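Local structure of ubiquitin-conjugating enzyme-like protein (6ZM3) at residues 49-60 with 124-135. The protein probably acts as a ubiquitin-conjugating enzyme variant (UEV) that works with a catalytic E2 partner in building ubiquitin chains. Numbering follows the deposited sequence.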
loop_
_atom_site.group_PDB
_atom_site.type_symbol
_atom_site.label_atom_id
_atom_site.label_comp_id
_atom_site.label_asym_id
_atom_site.label_seq_id
_atom_site.Cartn_x
_atom_site.Cartn_y
_atom_site.Cartn_z
ATOM N N ILE B 49 3.160 7.578 -8.030
ATOM C CA ILE B 49 3.186 9.037 -8.017
ATOM C C ILE B 49 2.870 9.537 -6.611
ATOM O O ILE B 49 1.877 9.114 -6.023
ATOM C CB ILE B 49 2.136 9.591 -9.008
ATOM C CG1 ILE B 49 2.518 9.314 -10.466
ATOM C CG2 ILE B 49 1.878 11.067 -8.729
ATOM C CD1 ILE B 49 1.337 9.343 -11.446
ATOM N N VAL B 50 3.700 10.452 -6.103
ATOM C CA VAL B 50 3.418 11.215 -4.907
ATOM C C VAL B 50 2.711 12.510 -5.325
ATOM O O VAL B 50 3.267 13.341 -6.060
ATOM C CB VAL B 50 4.727 11.457 -4.123
ATOM C CG1 VAL B 50 4.520 12.222 -2.822
ATOM C CG2 VAL B 50 5.452 10.136 -3.863
ATOM N N GLY B 51 1.457 12.664 -4.879
ATOM C CA GLY B 51 0.643 13.796 -5.305
ATOM C C GLY B 51 1.362 15.109 -5.006
ATOM O O GLY B 51 1.966 15.258 -3.955
ATOM N N PRO B 52 1.395 16.078 -5.952
ATOM C CA PRO B 52 2.144 17.319 -5.736
ATOM C C PRO B 52 1.619 18.228 -4.635
ATOM O O PRO B 52 0.421 18.237 -4.377
ATOM C CB PRO B 52 2.029 18.058 -7.075
ATOM C CG PRO B 52 0.820 17.439 -7.755
ATOM C CD PRO B 52 0.753 16.001 -7.275
ATOM N N PRO B 53 2.496 19.047 -4.005
ATOM C CA PRO B 53 2.096 19.973 -2.945
ATOM C C PRO B 53 1.069 21.000 -3.417
ATOM O O PRO B 53 1.001 21.306 -4.611
ATOM C CB PRO B 53 3.367 20.772 -2.636
ATOM C CG PRO B 53 4.495 19.949 -3.191
ATOM C CD PRO B 53 3.914 19.169 -4.355
ATOM N N SER B 54 0.287 21.523 -2.461
ATOM C CA SER B 54 -0.689 22.578 -2.714
ATOM C C SER B 54 -1.681 22.192 -3.818
ATOM O O SER B 54 -1.979 22.960 -4.735
ATOM C CB SER B 54 0.008 23.884 -2.970
ATOM O OG SER B 54 0.861 24.167 -1.872
ATOM N N THR B 55 -2.200 20.970 -3.698
ATOM C CA THR B 55 -3.196 20.383 -4.571
ATOM C C THR B 55 -4.046 19.497 -3.660
ATOM O O THR B 55 -3.654 19.274 -2.513
ATOM C CB THR B 55 -2.550 19.584 -5.716
ATOM O OG1 THR B 55 -2.001 18.366 -5.199
ATOM C CG2 THR B 55 -1.478 20.324 -6.497
ATOM N N THR B 56 -5.187 19.017 -4.158
ATOM C CA THR B 56 -6.027 18.095 -3.400
ATOM C C THR B 56 -5.500 16.666 -3.537
ATOM O O THR B 56 -6.017 15.745 -2.914
ATOM C CB THR B 56 -7.454 18.082 -3.955
ATOM O OG1 THR B 56 -7.300 18.009 -5.372
ATOM C CG2 THR B 56 -8.240 19.311 -3.550
ATOM N N PHE B 57 -4.448 16.489 -4.338
ATOM C CA PHE B 57 -3.744 15.218 -4.426
ATOM C C PHE B 57 -2.560 15.132 -3.454
ATOM O O PHE B 57 -1.966 14.062 -3.361
ATOM C CB PHE B 57 -3.217 14.997 -5.847
ATOM C CG PHE B 57 -4.234 15.002 -6.965
ATOM C CD1 PHE B 57 -4.601 16.195 -7.579
ATOM C CD2 PHE B 57 -4.787 13.818 -7.442
ATOM C CE1 PHE B 57 -5.542 16.214 -8.600
ATOM C CE2 PHE B 57 -5.689 13.829 -8.499
ATOM C CZ PHE B 57 -6.069 15.030 -9.077
ATOM N N GLU B 58 -2.211 16.217 -2.738
ATOM C CA GLU B 58 -0.877 16.386 -2.169
ATOM C C GLU B 58 -0.498 15.228 -1.245
ATOM O O GLU B 58 -1.280 14.841 -0.380
ATOM C CB GLU B 58 -0.672 17.726 -1.447
ATOM C CG GLU B 58 -1.528 17.922 -0.209
ATOM C CD GLU B 58 -1.393 19.298 0.454
ATOM O OE1 GLU B 58 -1.926 19.469 1.545
ATOM O OE2 GLU B 58 -0.739 20.193 -0.122
ATOM N N TYR B 59 0.722 14.716 -1.466
ATOM C CA TYR B 59 1.423 13.739 -0.636
ATOM C C TYR B 59 0.736 12.370 -0.634
ATOM O O TYR B 59 1.212 11.457 0.041
ATOM C CB TYR B 59 1.765 14.256 0.769
ATOM C CG TYR B 59 2.237 15.687 0.860
ATOM C CD1 TYR B 59 3.341 16.128 0.141
ATOM C CD2 TYR B 59 1.575 16.609 1.661
ATOM C CE1 TYR B 59 3.772 17.445 0.229
ATOM C CE2 TYR B 59 1.978 17.932 1.741
ATOM C CZ TYR B 59 3.082 18.349 1.019
ATOM O OH TYR B 59 3.482 19.653 1.087
ATOM N N ARG B 60 -0.343 12.207 -1.410
ATOM C CA ARG B 60 -0.931 10.884 -1.526
ATOM C C ARG B 60 0.064 9.975 -2.247
ATOM O O ARG B 60 0.624 10.347 -3.291
ATOM C CB ARG B 60 -2.265 10.860 -2.284
ATOM C CG ARG B 60 -3.405 11.586 -1.568
ATOM C CD ARG B 60 -4.685 11.681 -2.364
ATOM N NE ARG B 60 -5.771 12.238 -1.552
ATOM C CZ ARG B 60 -7.030 11.831 -1.643
ATOM N NH1 ARG B 60 -7.363 10.918 -2.532
ATOM N NH2 ARG B 60 -7.959 12.343 -0.860
ATOM N N MET B 124 -1.802 16.870 -12.275
ATOM C CA MET B 124 -2.435 17.070 -10.987
ATOM C C MET B 124 -2.186 18.489 -10.483
ATOM O O MET B 124 -2.946 18.991 -9.661
ATOM C CB MET B 124 -1.882 16.063 -9.969
ATOM C CG MET B 124 -2.218 14.642 -10.310
ATOM S SD MET B 124 -1.355 13.435 -9.229
ATOM C CE MET B 124 -1.836 11.928 -10.059
ATOM N N ALA B 125 -1.096 19.114 -10.944
ATOM C CA ALA B 125 -0.647 20.391 -10.408
ATOM C C ALA B 125 -1.220 21.549 -11.235
ATOM O O ALA B 125 -1.079 22.684 -10.823
ATOM C CB ALA B 125 0.865 20.462 -10.439
ATOM N N GLN B 126 -1.734 21.251 -12.435
ATOM C CA GLN B 126 -2.299 22.247 -13.343
ATOM C C GLN B 126 -3.284 23.128 -12.577
ATOM O O GLN B 126 -3.973 22.659 -11.657
ATOM C CB GLN B 126 -3.070 21.585 -14.495
ATOM C CG GLN B 126 -2.204 20.826 -15.490
ATOM C CD GLN B 126 -1.326 21.764 -16.275
ATOM O OE1 GLN B 126 -0.205 22.066 -15.874
ATOM N NE2 GLN B 126 -1.849 22.264 -17.384
ATOM N N PRO B 127 -3.428 24.423 -12.942
ATOM C CA PRO B 127 -4.349 25.298 -12.212
ATOM C C PRO B 127 -5.772 24.735 -12.254
ATOM O O PRO B 127 -6.522 24.869 -11.291
ATOM C CB PRO B 127 -4.168 26.674 -12.891
ATOM C CG PRO B 127 -2.814 26.560 -13.587
ATOM C CD PRO B 127 -2.740 25.115 -14.048
ATOM N N GLN B 128 -6.138 24.085 -13.364
ATOM C CA GLN B 128 -7.514 23.654 -13.547
ATOM C C GLN B 128 -7.830 22.411 -12.705
ATOM O O GLN B 128 -8.977 22.214 -12.316
ATOM C CB GLN B 128 -7.838 23.453 -15.024
ATOM C CG GLN B 128 -7.134 22.272 -15.686
ATOM C CD GLN B 128 -8.005 21.682 -16.774
ATOM O OE1 GLN B 128 -8.776 22.385 -17.427
ATOM N NE2 GLN B 128 -7.910 20.378 -16.985
ATOM N N ASN B 129 -6.820 21.577 -12.426
ATOM C CA ASN B 129 -7.066 20.240 -11.895
ATOM C C ASN B 129 -6.711 20.177 -10.412
ATOM O O ASN B 129 -7.181 19.290 -9.706
ATOM C CB ASN B 129 -6.294 19.149 -12.646
ATOM C CG ASN B 129 -6.650 19.016 -14.111
ATOM O OD1 ASN B 129 -7.781 19.281 -14.506
ATOM N ND2 ASN B 129 -5.698 18.601 -14.933
ATOM N N ARG B 130 -5.912 21.138 -9.939
ATOM C CA ARG B 130 -5.341 21.117 -8.602
ATOM C C ARG B 130 -6.411 21.259 -7.507
ATOM O O ARG B 130 -6.093 21.202 -6.319
ATOM C CB ARG B 130 -4.149 22.085 -8.522
ATOM C CG ARG B 130 -4.477 23.523 -8.151
ATOM C CD ARG B 130 -3.258 24.227 -7.572
ATOM N NE ARG B 130 -2.432 24.805 -8.620
ATOM C CZ ARG B 130 -2.059 26.088 -8.714
ATOM N NH1 ARG B 130 -2.401 26.969 -7.788
ATOM N NH2 ARG B 130 -1.315 26.478 -9.737
ATOM N N LYS B 131 -7.686 21.412 -7.896
ATOM C CA LYS B 131 -8.723 21.596 -6.900
ATOM C C LYS B 131 -9.813 20.554 -7.077
ATOM O O LYS B 131 -10.802 20.632 -6.364
ATOM C CB LYS B 131 -9.350 22.997 -6.969
ATOM C CG LYS B 131 -8.413 24.126 -6.572
ATOM C CD LYS B 131 -8.917 25.506 -6.929
ATOM C CE LYS B 131 -7.847 26.556 -6.708
ATOM N NZ LYS B 131 -6.855 26.569 -7.813
ATOM N N LEU B 132 -9.641 19.613 -8.021
ATOM C CA LEU B 132 -10.633 18.568 -8.204
ATOM C C LEU B 132 -10.774 17.804 -6.890
ATOM O O LEU B 132 -9.779 17.445 -6.269
ATOM C CB LEU B 132 -10.212 17.661 -9.369
ATOM C CG LEU B 132 -10.217 18.320 -10.753
ATOM C CD1 LEU B 132 -9.604 17.407 -11.804
ATOM C CD2 LEU B 132 -11.621 18.709 -11.193
ATOM N N VAL B 133 -12.020 17.624 -6.436
ATOM C CA VAL B 133 -12.286 16.941 -5.178
ATOM C C VAL B 133 -11.874 15.488 -5.386
ATOM O O VAL B 133 -12.284 14.890 -6.371
ATOM C CB VAL B 133 -13.777 17.026 -4.802
ATOM C CG1 VAL B 133 -14.158 16.010 -3.720
ATOM C CG2 VAL B 133 -14.165 18.447 -4.404
ATOM N N GLN B 134 -11.078 14.945 -4.460
ATOM C CA GLN B 134 -10.571 13.583 -4.591
ATOM C C GLN B 134 -11.416 12.628 -3.743
ATOM O O GLN B 134 -12.063 13.051 -2.776
ATOM C CB GLN B 134 -9.133 13.533 -4.073
ATOM C CG GLN B 134 -8.115 14.154 -5.024
ATOM C CD GLN B 134 -8.368 13.809 -6.469
ATOM O OE1 GLN B 134 -8.300 12.648 -6.908
ATOM N NE2 GLN B 134 -8.712 14.841 -7.226
ATOM N N PRO B 135 -11.419 11.303 -4.030
ATOM C CA PRO B 135 -12.068 10.348 -3.132
ATOM C C PRO B 135 -11.229 10.289 -1.858
ATOM O O PRO B 135 -10.107 10.828 -1.800
ATOM C CB PRO B 135 -12.091 9.039 -3.937
ATOM C CG PRO B 135 -10.933 9.181 -4.905
ATOM C CD PRO B 135 -10.844 10.665 -5.223
HETATM O O HOH W 1 -6.965 10.615 -5.344
#
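Phe57 swings CG anti to its own carbonyl carbon (chi1 -58°), which slides its ring between Met124, whose chain is extended beyond CG, and Gln134, which bends back at chi2 (-41°). In this UBC fold, the sandwich joins the loop linking antiparallel strands 44-50 and 61-67 to the chain that leaves helix 113-125. Met124 CG sits almost over the ring centre, 3.7 Å from the Phe57 centroid, a CH-pi contact; SD lies obliquely to the same ring as a Met-aromatic contact. On the opposite face the Gln134 amide lies offset toward the rim, NE2 3.2 Å from Phe57 CZ, with amide and ring planes 32° apart. Pro52 CG packs on Met124 CB (3.8 Å), while Ile49 CG2 of strand 44-50 meets the SD and CE end of Met124.

Hydrogen bonds from Thr56 tie the 55-58 turn to residues 130-132. Thr56 N donates to Arg130 O (3.2 Å), and Thr56 OG1 donates to Leu132 O at 2.7 Å. Leu132 O also accepts a bond from Gln134 NE2 (3.0 Å), which comes from well above the carbonyl plane, while Gln134 OE1 is taken by the backbone N of Asn86; the amide is therefore held at both ends and its rotation fixed. A water also donates to Gln134 OE1 and accepts weakly from Arg60 NH1. Met124 O, buried beside Thr55 CG2, has no hydrogen-bond partner in the model.

Arg60 lays one guanidinium face over Gln134 CB. Arg60 NH1 and NH2 both donate end-on to Pro135 O, each at 2.8 Å, with the oxygen in the guanidinium plane.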